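Local coordinates for protein putative glucosidase lplD, ALPHA-GALACTURONIDASE (Bacillus subtilis, PDB 3FEF) that hydrolyses alpha-1,4-linked galacturonate oligomers, probably di-galacturonate in nature, with NAD+ and manganese as cofactors, at residues M149-R154 with E397-A402; F173-L178 with G263-A268; N205-I210 with M387-H392; R253-L258 with R271-F276; G351-L356 with V362-F367. All blocks are in the same frame, centred on the assembly; numbering follows the deposited sequence.

Contact 1: residues M149-R154 with E397-A402; sequences MSVCTR and EAVADA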
# COMPACT_ATOMS: atom_id res chain seq x y z
N MSE A 149 -20.57 16.75 2.55
CA MSE A 149 -20.23 15.78 3.58
C MSE A 149 -18.76 15.34 3.57
O MSE A 149 -18.09 15.36 4.60
CB MSE A 149 -21.10 14.56 3.38
CG MSE A 149 -20.67 13.41 4.24
SE MSE A 149 -21.76 13.42 5.81
CE MSE A 149 -23.24 12.45 5.15
N SER A 150 -18.28 14.95 2.40
CA SER A 150 -16.93 14.45 2.24
C SER A 150 -15.85 15.48 2.56
O SER A 150 -14.84 15.16 3.16
CB SER A 150 -16.76 13.91 0.82
OG SER A 150 -17.74 12.92 0.55
N VAL A 151 -16.08 16.73 2.18
CA VAL A 151 -15.14 17.79 2.50
C VAL A 151 -15.15 18.16 3.98
O VAL A 151 -14.10 18.21 4.60
CB VAL A 151 -15.41 19.05 1.64
CG1 VAL A 151 -14.62 20.25 2.20
CG2 VAL A 151 -15.04 18.77 0.14
N CYS A 152 -16.33 18.40 4.55
CA CYS A 152 -16.43 18.79 5.95
C CYS A 152 -15.86 17.72 6.84
O CYS A 152 -15.04 17.98 7.72
CB CYS A 152 -17.90 19.00 6.36
SG CYS A 152 -18.67 20.36 5.51
N THR A 153 -16.29 16.50 6.61
CA THR A 153 -15.80 15.43 7.46
C THR A 153 -14.29 15.29 7.30
O THR A 153 -13.59 15.02 8.26
CB THR A 153 -16.54 14.12 7.12
OG1 THR A 153 -17.95 14.38 7.16
CG2 THR A 153 -16.20 13.06 8.13
N ARG A 154 -13.79 15.48 6.08
CA ARG A 154 -12.37 15.29 5.85
C ARG A 154 -11.56 16.36 6.56
O ARG A 154 -10.46 16.09 7.01
CB ARG A 154 -12.05 15.34 4.36
CG ARG A 154 -10.58 15.15 4.09
CD ARG A 154 -10.10 13.70 4.33
NE ARG A 154 -8.81 13.57 3.65
CZ ARG A 154 -7.64 13.47 4.27
NH1 ARG A 154 -7.58 13.40 5.58
NH2 ARG A 154 -6.54 13.42 3.56
N GLU A 397 -10.49 16.20 -2.07
CA GLU A 397 -9.19 16.36 -1.39
C GLU A 397 -8.56 17.73 -1.68
O GLU A 397 -8.03 18.37 -0.79
CB GLU A 397 -8.18 15.25 -1.81
CG GLU A 397 -8.49 13.83 -1.32
CD GLU A 397 -8.49 13.71 0.21
OE1 GLU A 397 -7.42 13.92 0.84
OE2 GLU A 397 -9.57 13.39 0.79
N ALA A 398 -8.60 18.16 -2.93
CA ALA A 398 -8.03 19.45 -3.32
C ALA A 398 -8.77 20.60 -2.66
O ALA A 398 -8.16 21.58 -2.20
CB ALA A 398 -8.06 19.61 -4.82
N VAL A 399 -10.10 20.49 -2.59
CA VAL A 399 -10.90 21.52 -1.92
C VAL A 399 -10.52 21.65 -0.45
O VAL A 399 -10.33 22.76 0.05
CB VAL A 399 -12.42 21.30 -2.10
CG1 VAL A 399 -13.22 22.26 -1.20
CG2 VAL A 399 -12.84 21.51 -3.58
N ALA A 400 -10.37 20.52 0.23
CA ALA A 400 -10.02 20.54 1.63
C ALA A 400 -8.66 21.18 1.83
O ALA A 400 -8.50 22.05 2.68
CB ALA A 400 -10.04 19.13 2.22
N ASP A 401 -7.67 20.77 1.03
CA ASP A 401 -6.37 21.43 1.09
C ASP A 401 -6.46 22.92 0.74
O ASP A 401 -5.97 23.77 1.49
CB ASP A 401 -5.36 20.75 0.18
CG ASP A 401 -5.04 19.36 0.62
OD1 ASP A 401 -4.98 19.14 1.86
OD2 ASP A 401 -4.86 18.48 -0.26
N ALA A 402 -7.07 23.22 -0.41
CA ALA A 402 -7.19 24.60 -0.86
C ALA A 402 -7.76 25.48 0.25
O ALA A 402 -7.26 26.58 0.52
CB ALA A 402 -8.03 24.71 -2.12

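Contact 2: residues F173-L178 with G263-A268; sequences FGTQKL and GAIPAA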
# COMPACT_ATOMS: atom_id res chain seq x y z
N PHE A 173 -31.34 5.16 3.02
CA PHE A 173 -32.61 4.65 3.56
C PHE A 173 -33.70 4.66 2.50
O PHE A 173 -34.53 3.75 2.45
CB PHE A 173 -33.05 5.42 4.82
CG PHE A 173 -32.00 5.45 5.89
CD1 PHE A 173 -31.07 4.42 6.00
CD2 PHE A 173 -31.95 6.51 6.80
CE1 PHE A 173 -30.08 4.46 6.98
CE2 PHE A 173 -30.97 6.56 7.78
CZ PHE A 173 -30.03 5.53 7.87
N GLY A 174 -33.69 5.69 1.65
CA GLY A 174 -34.70 5.83 0.60
C GLY A 174 -34.60 4.75 -0.45
O GLY A 174 -35.59 4.36 -1.06
N THR A 175 -33.39 4.25 -0.69
CA THR A 175 -33.23 3.17 -1.64
C THR A 175 -33.64 1.84 -1.03
O THR A 175 -34.20 0.98 -1.70
CB THR A 175 -31.79 3.09 -2.19
OG1 THR A 175 -31.49 4.35 -2.81
CG2 THR A 175 -31.71 2.00 -3.24
N GLN A 176 -33.36 1.67 0.26
CA GLN A 176 -33.86 0.53 0.97
C GLN A 176 -35.40 0.46 0.96
O GLN A 176 -35.97 -0.61 0.79
CB GLN A 176 -33.34 0.53 2.39
CG GLN A 176 -31.95 -0.05 2.51
CD GLN A 176 -31.43 0.08 3.91
OE1 GLN A 176 -31.22 1.18 4.40
NE2 GLN A 176 -31.22 -1.06 4.58
N LYS A 177 -36.07 1.60 1.11
CA LYS A 177 -37.53 1.61 1.10
C LYS A 177 -38.04 1.27 -0.30
O LYS A 177 -39.03 0.56 -0.45
CB LYS A 177 -38.09 2.97 1.53
CG LYS A 177 -37.73 3.38 2.96
CD LYS A 177 -38.35 4.74 3.32
CE LYS A 177 -37.89 5.25 4.68
NZ LYS A 177 -38.26 4.30 5.77
N LEU A 178 -37.34 1.77 -1.32
CA LEU A 178 -37.68 1.46 -2.71
C LEU A 178 -37.60 -0.04 -2.96
O LEU A 178 -38.48 -0.63 -3.55
CB LEU A 178 -36.75 2.20 -3.67
CG LEU A 178 -36.83 1.77 -5.15
CD1 LEU A 178 -38.23 2.07 -5.71
CD2 LEU A 178 -35.76 2.44 -5.98
N GLY A 263 -24.63 -1.85 -13.61
CA GLY A 263 -24.85 -3.15 -12.98
C GLY A 263 -24.87 -3.16 -11.45
O GLY A 263 -24.93 -4.22 -10.83
N ALA A 264 -24.79 -1.99 -10.83
CA ALA A 264 -24.99 -1.90 -9.38
C ALA A 264 -26.15 -0.94 -9.15
O ALA A 264 -26.43 -0.13 -9.99
CB ALA A 264 -23.73 -1.43 -8.66
N ILE A 265 -26.82 -1.04 -8.02
CA ILE A 265 -27.97 -0.20 -7.76
C ILE A 265 -27.58 1.16 -7.18
O ILE A 265 -27.07 1.24 -6.09
CB ILE A 265 -28.94 -0.89 -6.79
CG1 ILE A 265 -29.43 -2.23 -7.37
CG2 ILE A 265 -30.08 0.06 -6.40
CD1 ILE A 265 -30.31 -3.07 -6.40
N PRO A 266 -27.86 2.25 -7.90
CA PRO A 266 -27.52 3.56 -7.38
C PRO A 266 -28.33 3.79 -6.11
O PRO A 266 -29.51 3.45 -6.06
CB PRO A 266 -27.97 4.50 -8.49
CG PRO A 266 -28.10 3.63 -9.73
CD PRO A 266 -28.59 2.33 -9.18
N ALA A 267 -27.69 4.32 -5.08
CA ALA A 267 -28.33 4.35 -3.75
C ALA A 267 -28.45 5.74 -3.15
O ALA A 267 -28.10 5.95 -2.00
CB ALA A 267 -27.57 3.41 -2.78
N ALA A 268 -28.93 6.69 -3.96
CA ALA A 268 -29.33 8.04 -3.52
C ALA A 268 -30.47 8.52 -4.42
O ALA A 268 -30.71 7.94 -5.48
CB ALA A 268 -28.14 9.03 -3.59

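Contact 3: residues N205-I210 with M387-H392; sequences NHFTWI and MLAARH. With MG (magnesium ion), chain G.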
# COMPACT_ATOMS: atom_id res chain seq x y z
N ASN A 205 -20.52 10.01 -0.26
CA ASN A 205 -21.84 10.57 0.05
C ASN A 205 -22.61 11.10 -1.17
O ASN A 205 -22.05 11.81 -2.01
CB ASN A 205 -21.71 11.66 1.13
CG ASN A 205 -23.06 12.15 1.64
OD1 ASN A 205 -23.88 11.37 2.18
ND2 ASN A 205 -23.32 13.42 1.43
N HIS A 206 -23.90 10.77 -1.26
CA HIS A 206 -24.75 11.11 -2.42
C HIS A 206 -24.38 10.41 -3.72
O HIS A 206 -25.02 10.63 -4.75
CB HIS A 206 -24.83 12.64 -2.64
CG HIS A 206 -25.51 13.36 -1.51
ND1 HIS A 206 -25.32 14.70 -1.25
CD2 HIS A 206 -26.35 12.91 -0.55
CE1 HIS A 206 -26.04 15.05 -0.20
NE2 HIS A 206 -26.67 13.98 0.24
N PHE A 207 -23.34 9.58 -3.68
CA PHE A 207 -22.92 8.80 -4.84
C PHE A 207 -22.56 7.40 -4.33
O PHE A 207 -21.43 6.92 -4.49
CB PHE A 207 -21.71 9.46 -5.52
CG PHE A 207 -21.44 8.96 -6.93
CD1 PHE A 207 -22.43 9.05 -7.92
CD2 PHE A 207 -20.20 8.42 -7.26
CE1 PHE A 207 -22.18 8.60 -9.22
CE2 PHE A 207 -19.95 7.97 -8.55
CZ PHE A 207 -20.95 8.07 -9.54
N THR A 208 -23.54 6.77 -3.67
CA THR A 208 -23.43 5.47 -3.06
C THR A 208 -24.09 4.40 -3.93
O THR A 208 -25.05 4.67 -4.66
CB THR A 208 -24.16 5.46 -1.70
OG1 THR A 208 -25.34 6.25 -1.82
CG2 THR A 208 -23.28 6.04 -0.61
N TRP A 209 -23.56 3.18 -3.84
CA TRP A 209 -23.99 2.10 -4.71
C TRP A 209 -24.16 0.82 -3.92
O TRP A 209 -23.41 0.53 -2.98
CB TRP A 209 -22.96 1.90 -5.83
CG TRP A 209 -22.85 3.12 -6.68
CD1 TRP A 209 -22.21 4.29 -6.36
CD2 TRP A 209 -23.41 3.31 -7.99
NE1 TRP A 209 -22.35 5.20 -7.39
CE2 TRP A 209 -23.07 4.62 -8.40
CE3 TRP A 209 -24.16 2.50 -8.84
CZ2 TRP A 209 -23.47 5.14 -9.63
CZ3 TRP A 209 -24.56 3.02 -10.07
CH2 TRP A 209 -24.21 4.32 -10.46
N ILE A 210 -25.13 0.03 -4.34
CA ILE A 210 -25.38 -1.24 -3.71
C ILE A 210 -25.01 -2.32 -4.68
O ILE A 210 -25.61 -2.45 -5.75
CB ILE A 210 -26.87 -1.35 -3.27
CG1 ILE A 210 -27.16 -0.29 -2.22
CG2 ILE A 210 -27.16 -2.76 -2.76
CD1 ILE A 210 -28.71 -0.09 -1.86
N MSE A 387 -14.10 4.96 -11.48
CA MSE A 387 -13.42 6.04 -12.20
C MSE A 387 -14.03 7.40 -11.87
O MSE A 387 -13.32 8.38 -11.60
CB MSE A 387 -13.46 5.79 -13.71
CG MSE A 387 -12.63 4.59 -14.17
SE MSE A 387 -13.26 3.90 -15.90
CE MSE A 387 -13.16 5.57 -16.90
N LEU A 388 -15.35 7.49 -11.87
CA LEU A 388 -15.96 8.75 -11.50
C LEU A 388 -15.67 9.12 -10.04
O LEU A 388 -15.39 10.29 -9.72
CB LEU A 388 -17.47 8.71 -11.80
CG LEU A 388 -17.80 8.89 -13.29
CD1 LEU A 388 -19.18 8.30 -13.64
CD2 LEU A 388 -17.70 10.38 -13.69
N ALA A 389 -15.74 8.13 -9.15
CA ALA A 389 -15.60 8.39 -7.71
C ALA A 389 -14.18 8.85 -7.38
O ALA A 389 -14.01 9.74 -6.56
CB ALA A 389 -15.96 7.17 -6.89
N ALA A 390 -13.16 8.25 -8.03
CA ALA A 390 -11.78 8.68 -7.84
C ALA A 390 -11.62 10.13 -8.29
O ALA A 390 -10.94 10.93 -7.67
CB ALA A 390 -10.78 7.75 -8.59
N ARG A 391 -12.28 10.46 -9.38
CA ARG A 391 -12.25 11.82 -9.89
C ARG A 391 -12.83 12.85 -8.90
O ARG A 391 -12.21 13.87 -8.63
CB ARG A 391 -12.98 11.84 -11.21
CG ARG A 391 -13.02 13.20 -11.84
CD ARG A 391 -13.31 13.05 -13.31
NE ARG A 391 -13.67 14.34 -13.85
CZ ARG A 391 -14.34 14.49 -14.99
NH1 ARG A 391 -14.74 13.44 -15.70
NH2 ARG A 391 -14.63 15.71 -15.40
N HIS A 392 -14.03 12.59 -8.36
CA HIS A 392 -14.64 13.47 -7.35
C HIS A 392 -13.82 13.52 -6.07
O HIS A 392 -13.68 14.56 -5.44
CB HIS A 392 -16.07 13.01 -7.03
CG HIS A 392 -17.04 13.21 -8.15
ND1 HIS A 392 -17.52 14.45 -8.51
CD2 HIS A 392 -17.61 12.32 -9.01
CE1 HIS A 392 -18.33 14.33 -9.53
NE2 HIS A 392 -18.42 13.05 -9.85
MG MG G . -27.63 13.57 2.30
O HOH W 1 -29.90 13.68 1.76
O HOH W 2 -28.74 13.38 4.38
O HOH W 3 -25.55 14.23 3.15

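Contact 4: residues R253-L258 with R271-F276; sequences RVAFDL and RHLAEF. With SO4 (sulfate ion), chain E.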
# COMPACT_ATOMS: atom_id res chain seq x y z
N ARG A 253 -36.23 7.08 -12.49
CA ARG A 253 -35.73 6.91 -13.85
C ARG A 253 -34.21 7.03 -13.92
O ARG A 253 -33.55 6.34 -14.70
CB ARG A 253 -36.38 7.92 -14.80
CG ARG A 253 -37.87 7.62 -15.04
CD ARG A 253 -38.31 8.05 -16.44
NE ARG A 253 -37.67 7.26 -17.48
CZ ARG A 253 -37.07 7.80 -18.54
NH1 ARG A 253 -37.07 9.12 -18.68
NH2 ARG A 253 -36.51 7.03 -19.45
N VAL A 254 -33.65 7.94 -13.12
CA VAL A 254 -32.21 8.14 -13.14
C VAL A 254 -31.50 6.92 -12.55
O VAL A 254 -30.50 6.45 -13.09
CB VAL A 254 -31.78 9.42 -12.37
CG1 VAL A 254 -30.23 9.54 -12.38
CG2 VAL A 254 -32.43 10.67 -12.99
N ALA A 255 -32.04 6.39 -11.45
CA ALA A 255 -31.49 5.20 -10.84
C ALA A 255 -31.57 4.00 -11.78
O ALA A 255 -30.64 3.19 -11.84
CB ALA A 255 -32.19 4.89 -9.50
N PHE A 256 -32.69 3.85 -12.49
CA PHE A 256 -32.81 2.73 -13.43
C PHE A 256 -31.81 2.87 -14.56
O PHE A 256 -31.22 1.88 -15.00
CB PHE A 256 -34.23 2.60 -14.00
CG PHE A 256 -35.26 2.23 -12.97
CD1 PHE A 256 -34.96 1.31 -11.97
CD2 PHE A 256 -36.52 2.79 -12.99
CE1 PHE A 256 -35.90 0.97 -11.01
CE2 PHE A 256 -37.47 2.45 -12.02
CZ PHE A 256 -37.16 1.54 -11.03
N ASP A 257 -31.62 4.09 -15.03
CA ASP A 257 -30.71 4.34 -16.13
C ASP A 257 -29.26 4.04 -15.73
O ASP A 257 -28.53 3.42 -16.48
CB ASP A 257 -30.86 5.80 -16.60
CG ASP A 257 -30.10 6.08 -17.90
OD1 ASP A 257 -30.52 5.54 -18.94
OD2 ASP A 257 -29.09 6.84 -17.88
N LEU A 258 -28.85 4.46 -14.53
CA LEU A 258 -27.50 4.17 -14.04
C LEU A 258 -27.32 2.68 -13.81
O LEU A 258 -26.26 2.13 -14.12
CB LEU A 258 -27.21 4.91 -12.74
CG LEU A 258 -27.34 6.43 -12.89
CD1 LEU A 258 -26.83 7.14 -11.66
CD2 LEU A 258 -26.61 6.91 -14.12
N ARG A 271 -32.11 13.25 -7.73
CA ARG A 271 -31.65 14.63 -7.70
C ARG A 271 -30.17 14.74 -7.28
O ARG A 271 -29.49 15.69 -7.65
CB ARG A 271 -32.54 15.47 -6.78
CG ARG A 271 -32.61 14.91 -5.35
CD ARG A 271 -33.76 15.48 -4.54
NE ARG A 271 -33.59 16.90 -4.26
CZ ARG A 271 -33.11 17.40 -3.12
NH1 ARG A 271 -33.01 18.71 -2.95
NH2 ARG A 271 -32.73 16.59 -2.14
N HIS A 272 -29.68 13.78 -6.50
CA HIS A 272 -28.29 13.80 -6.07
C HIS A 272 -27.39 13.09 -7.06
O HIS A 272 -26.31 13.57 -7.37
CB HIS A 272 -28.13 13.16 -4.70
CG HIS A 272 -28.68 13.98 -3.58
ND1 HIS A 272 -29.72 13.56 -2.79
CD2 HIS A 272 -28.35 15.22 -3.15
CE1 HIS A 272 -30.01 14.50 -1.90
NE2 HIS A 272 -29.18 15.51 -2.09
N LEU A 273 -27.86 11.94 -7.55
CA LEU A 273 -27.10 11.14 -8.50
C LEU A 273 -26.81 11.97 -9.72
O LEU A 273 -25.72 11.90 -10.31
CB LEU A 273 -27.92 9.91 -8.93
CG LEU A 273 -28.17 8.81 -7.89
CD1 LEU A 273 -29.17 7.76 -8.41
CD2 LEU A 273 -26.84 8.14 -7.42
N ALA A 274 -27.81 12.74 -10.13
CA ALA A 274 -27.75 13.49 -11.37
C ALA A 274 -26.56 14.45 -11.43
O ALA A 274 -26.14 14.83 -12.50
CB ALA A 274 -29.05 14.26 -11.59
N GLU A 275 -26.00 14.83 -10.29
CA GLU A 275 -24.95 15.84 -10.33
C GLU A 275 -23.53 15.26 -10.50
O GLU A 275 -22.57 16.02 -10.66
CB GLU A 275 -25.00 16.69 -9.07
CG GLU A 275 -26.41 17.09 -8.68
CD GLU A 275 -26.42 18.29 -7.76
OE1 GLU A 275 -26.10 18.14 -6.56
OE2 GLU A 275 -26.75 19.40 -8.26
N PHE A 276 -23.41 13.93 -10.46
CA PHE A 276 -22.08 13.29 -10.42
C PHE A 276 -21.54 12.84 -11.77
O PHE A 276 -20.38 12.49 -11.87
CB PHE A 276 -22.06 12.08 -9.46
CG PHE A 276 -22.01 12.47 -8.01
CD1 PHE A 276 -20.81 12.47 -7.33
CD2 PHE A 276 -23.16 12.82 -7.34
CE1 PHE A 276 -20.76 12.82 -6.01
CE2 PHE A 276 -23.12 13.20 -6.02
CZ PHE A 276 -21.92 13.19 -5.35
S SO4 E . -31.89 19.02 0.95
O1 SO4 E . -33.14 19.03 1.71
O2 SO4 E . -32.13 19.38 -0.44
O3 SO4 E . -31.32 17.69 1.02
O4 SO4 E . -30.96 19.97 1.54

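Contact 5: residues G351-L356 with V362-F367; sequences GQVLNL and VETNAF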
# COMPACT_ATOMS: atom_id res chain seq x y z
N GLY A 351 -9.45 0.96 3.55
CA GLY A 351 -9.60 -0.28 2.82
C GLY A 351 -11.03 -0.75 2.66
O GLY A 351 -11.28 -1.74 1.98
N GLN A 352 -11.99 -0.07 3.29
CA GLN A 352 -13.37 -0.56 3.24
C GLN A 352 -13.97 -0.36 1.85
O GLN A 352 -14.99 -0.96 1.52
CB GLN A 352 -14.27 0.07 4.33
CG GLN A 352 -14.49 1.59 4.27
CD GLN A 352 -13.51 2.34 5.17
OE1 GLN A 352 -12.40 1.90 5.37
NE2 GLN A 352 -13.93 3.50 5.69
N VAL A 353 -13.39 0.53 1.08
CA VAL A 353 -13.73 0.60 -0.34
C VAL A 353 -12.45 0.43 -1.13
O VAL A 353 -11.50 1.19 -0.94
CB VAL A 353 -14.40 1.91 -0.78
CG1 VAL A 353 -14.59 1.88 -2.31
CG2 VAL A 353 -15.79 2.10 -0.08
N LEU A 354 -12.43 -0.58 -2.00
CA LEU A 354 -11.23 -0.91 -2.79
C LEU A 354 -10.90 0.11 -3.87
O LEU A 354 -11.80 0.65 -4.50
CB LEU A 354 -11.39 -2.30 -3.45
CG LEU A 354 -11.35 -3.52 -2.54
CD1 LEU A 354 -11.40 -4.89 -3.31
CD2 LEU A 354 -10.10 -3.43 -1.67
N ASN A 355 -9.60 0.32 -4.12
CA ASN A 355 -9.13 1.15 -5.23
C ASN A 355 -9.49 2.63 -5.13
O ASN A 355 -9.56 3.31 -6.13
CB ASN A 355 -9.64 0.62 -6.59
CG ASN A 355 -9.47 -0.88 -6.75
OD1 ASN A 355 -8.45 -1.46 -6.36
ND2 ASN A 355 -10.49 -1.51 -7.31
N LEU A 356 -9.74 3.12 -3.93
CA LEU A 356 -10.05 4.54 -3.73
C LEU A 356 -9.02 5.06 -2.75
O LEU A 356 -8.61 4.32 -1.88
CB LEU A 356 -11.47 4.72 -3.16
CG LEU A 356 -12.62 5.28 -4.02
CD1 LEU A 356 -12.59 4.83 -5.46
CD2 LEU A 356 -13.98 4.98 -3.40
N VAL A 362 -15.23 7.97 2.70
CA VAL A 362 -16.14 7.11 1.95
C VAL A 362 -17.34 6.64 2.82
O VAL A 362 -17.26 6.62 4.06
CB VAL A 362 -15.36 5.90 1.36
CG1 VAL A 362 -14.26 6.40 0.36
CG2 VAL A 362 -14.70 5.13 2.49
N GLU A 363 -18.44 6.30 2.17
CA GLU A 363 -19.62 5.79 2.85
C GLU A 363 -19.74 4.27 2.69
O GLU A 363 -19.82 3.78 1.56
CB GLU A 363 -20.89 6.50 2.29
CG GLU A 363 -22.22 6.19 3.05
CD GLU A 363 -23.32 7.25 2.82
OE1 GLU A 363 -23.03 8.36 2.30
OE2 GLU A 363 -24.49 6.98 3.19
N THR A 364 -19.71 3.54 3.81
CA THR A 364 -19.97 2.09 3.83
C THR A 364 -20.72 1.74 5.10
O THR A 364 -20.91 2.60 5.98
CB THR A 364 -18.68 1.22 3.86
OG1 THR A 364 -17.95 1.50 5.06
CG2 THR A 364 -17.79 1.49 2.66
N ASN A 365 -21.16 0.49 5.20
CA ASN A 365 -21.58 -0.05 6.48
C ASN A 365 -20.44 -0.03 7.48
O ASN A 365 -19.27 -0.12 7.10
CB ASN A 365 -22.12 -1.46 6.33
CG ASN A 365 -23.49 -1.47 5.70
OD1 ASN A 365 -24.26 -0.51 5.85
ND2 ASN A 365 -23.80 -2.52 4.97
N ALA A 366 -20.80 0.11 8.76
CA ALA A 366 -19.84 0.08 9.83
C ALA A 366 -20.50 -0.58 11.04
O ALA A 366 -21.71 -0.51 11.21
CB ALA A 366 -19.38 1.49 10.17
N PHE A 367 -19.69 -1.27 11.83
CA PHE A 367 -20.14 -1.96 13.02
C PHE A 367 -19.96 -0.97 14.15
O PHE A 367 -18.87 -0.40 14.32
CB PHE A 367 -19.27 -3.20 13.30
CG PHE A 367 -19.62 -3.91 14.61
CD1 PHE A 367 -20.91 -4.34 14.86
CD2 PHE A 367 -18.65 -4.15 15.57
CE1 PHE A 367 -21.25 -5.00 16.05
CE2 PHE A 367 -18.98 -4.81 16.78
CZ PHE A 367 -20.29 -5.23 17.01
O HOH W 4 -16.70 4.08 5.60

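Contact 1: residues M149-R154 with E397-A402
The guanidinium of R154 grips the carboxylate of E397 side-on with two nitrogens, one to each oxygen: R154 NE donates to E397 OE2 over 3.0 Å, and R154 NH2 donates to E397 OE1 over 2.9 Å. Both oxygens use their syn lone pairs, and the planes of the two groups lie only 18° apart. The E397 chain folds back at chi2 (-62°), which brings its carboxylate to the arginine. These residues sit on two helices, one following a strand of the Rossmann-type region, which probably binds NAD+, and the other the long 383-405 helix of the C-terminal family region; their short axes approach to 9.2 Å at 45°. Apolar packing fills the space beside the salt bridge: V151 CG2 meets V399 CG1 at 4.2 Å, the two valines crossing at about a right angle, and R154 CG lies 4.4 Å from A400 CB. Helix 112-136 backs both valines, through V123 and I116. One turn on from E397, D401 forms its own salt bridge with K158.

Contact 2: residues F173-L178 with G263-A268
Helix 171-187, within the Rossmann-type family region, meets the short strand 265-266 of the C-terminal antiparallel sheet through one threonine, T175, set against I265, P266 and A267. Its two branches share the work. OG1 faces the backbone where the strand ends, 3.3 Å from A267 CA, with A268 N farther along at 3.7 Å from the same T175 OG1. The methyl turns to the strand itself: T175 CG2 is 3.9 Å from P266 O and reaches I265 CG2 at 4.1 Å. A chi1 of -59° accounts for this division, placing the methyl opposite the backbone N and the hydroxyl opposite the carbonyl carbon. The contact is thus made of close van der Waals packing around a single buried side chain, and the nearest alpha carbons, those of T175 and A267, are 5.5 Å apart. It lies close to the metal site, for the side chain of A268 is about 5 Å from that of H206 and about 7 Å from the bound magnesium ion. The strand is held in its sheet by backbone bonds of I265 and A267 to I210 and T208 on strand 207-215. I210 also packs on T175, while helix 220-231, through L221 and F224, lies against I265, and L258 and W209 pack on P266.

Contact 3: residues N205-I210 with M387-H392
F207 opens strand 207-215 and projects its ring onto L388 and A389 of the long helix 383-405, a strand-to-helix packing within the C-terminal family region, just beside the metal site. F207 CE2 lies 4.2 Å from L388 CB and 4.4 Å from A389 CB, and the phenylalanine and leucine side chains cross at about a right angle. The ring reaches the helix because its CG stands opposite the backbone N (chi1 -164°). In the next shell, W209, two residues on along the strand, puts its indole nitrogen over the centre of one face of the F207 ring, with NE1 3.6 Å above the plane. F276 stacks on F207 as well and is tied to the helix in its turn: its carbonyl oxygen is hydrogen-bonded to H392 NE2, and the H392 and F276 rings meet edge-to-face. Farther out, R391 of this helix is hydrogen-bonded to N417 of the second subunit, so the same helix also faces the subunit interface. Immediately before F207, H206 turns the other way, toward the metal. Its ring stacks on H272, and ND1 is hydrogen-bonded to T110, which fixes the rotation of the imidazole. The other ring nitrogen, H206 NE2, binds the magnesium ion at 2.3 Å, alongside three waters and C169.

Contact 4: residues R253-L258 with R271-F276
L273 lies across one face of helix 253-262, its side chain running past those of V254 and L258 in the opposite direction to both. Its CB does most of the touching: L273 CB is 4.0 Å from L258 CD1 and 4.2 Å from V254 CG1, residues one helical turn apart. With CG anti to the carbonyl carbon (chi1 -69°), the far end comes to A255, L273 CD1 lying 4.3 Å from A255 CB. The leucine therefore rests on three residues of the helix, and P266 of the intervening strand touches it too. The link between the segments is a short helix-strand-helix connection, and the carboxylate of D270 accepts from V254 N and A255 N at the start of helix 253-262. A type I turn runs from L273 to F276. On the other side R271 reaches a sulfate, NH1 donating to O2 over 2.7 Å at 167°. The leucine contact is purely apolar and dispersive, whereas R271 and R298 both donate to the sulfate, probably from the crystallisation liquor, which by itself implies no anion site in the working enzyme.

Contact 5: residues G351-L356 with V362-F367
The amide of Q352 is the flat group here, and V362 approaches it from above its plane, CG2 standing 3.7 Å from Q352 NE2. Q352 CG lies between the backbone N and the carbonyl carbon (chi1 63°), and a bend at chi2 (-95°) brings the amide round to V362. The amide's two ends are tied down: OE1 accepts from Q350 N, while NE2 donates to P348 O and to a water, 2.8 Å away. That water donates in turn to V362 O at 3.0 Å and to T364 OG1 at 2.9 Å, so it bridges the loop to the strand and holds the amide's rotation. Next to the amide, Q352 CG lies 3.6 Å from T364 OG1, the side chains crossing at about a right angle. Residues 351-356 belong to the long connection between antiparallel strands 341-348 and 361-369, which folds back over the second of them. Between loop and strand V353 CG2 presses against T364 CG2 at 3.4 Å, tighter than an ordinary van der Waals contact, and L356 CD2 touches V362 CG1 at 4.0 Å. T364 OG1 also donates to N365 O from 39° outside the carbonyl plane. L202 backs both V353 and T364, and L377 of the third subunit packs on Q352.

Overall arrangement
Contact 3 is the hub, since its segment 205-210 holds H206 of the metal site and touches all the others. Contact 2 joins it through the shared sheet, their centres 14 Å apart, and contact 4 through ring stacking, 12 Å between centres; contacts 2 and 4 also pack together, their centres 11 Å apart, with P266 between. Contact 1 shares helix 383-405 with contact 3, the two centres 15 Å apart, and packs through M149 on N205. The V151 side chain is about 13 Å from the magnesium ion. Contact 5, centred 11 Å from contact 3, reaches it where E363 packs on N205 and T208.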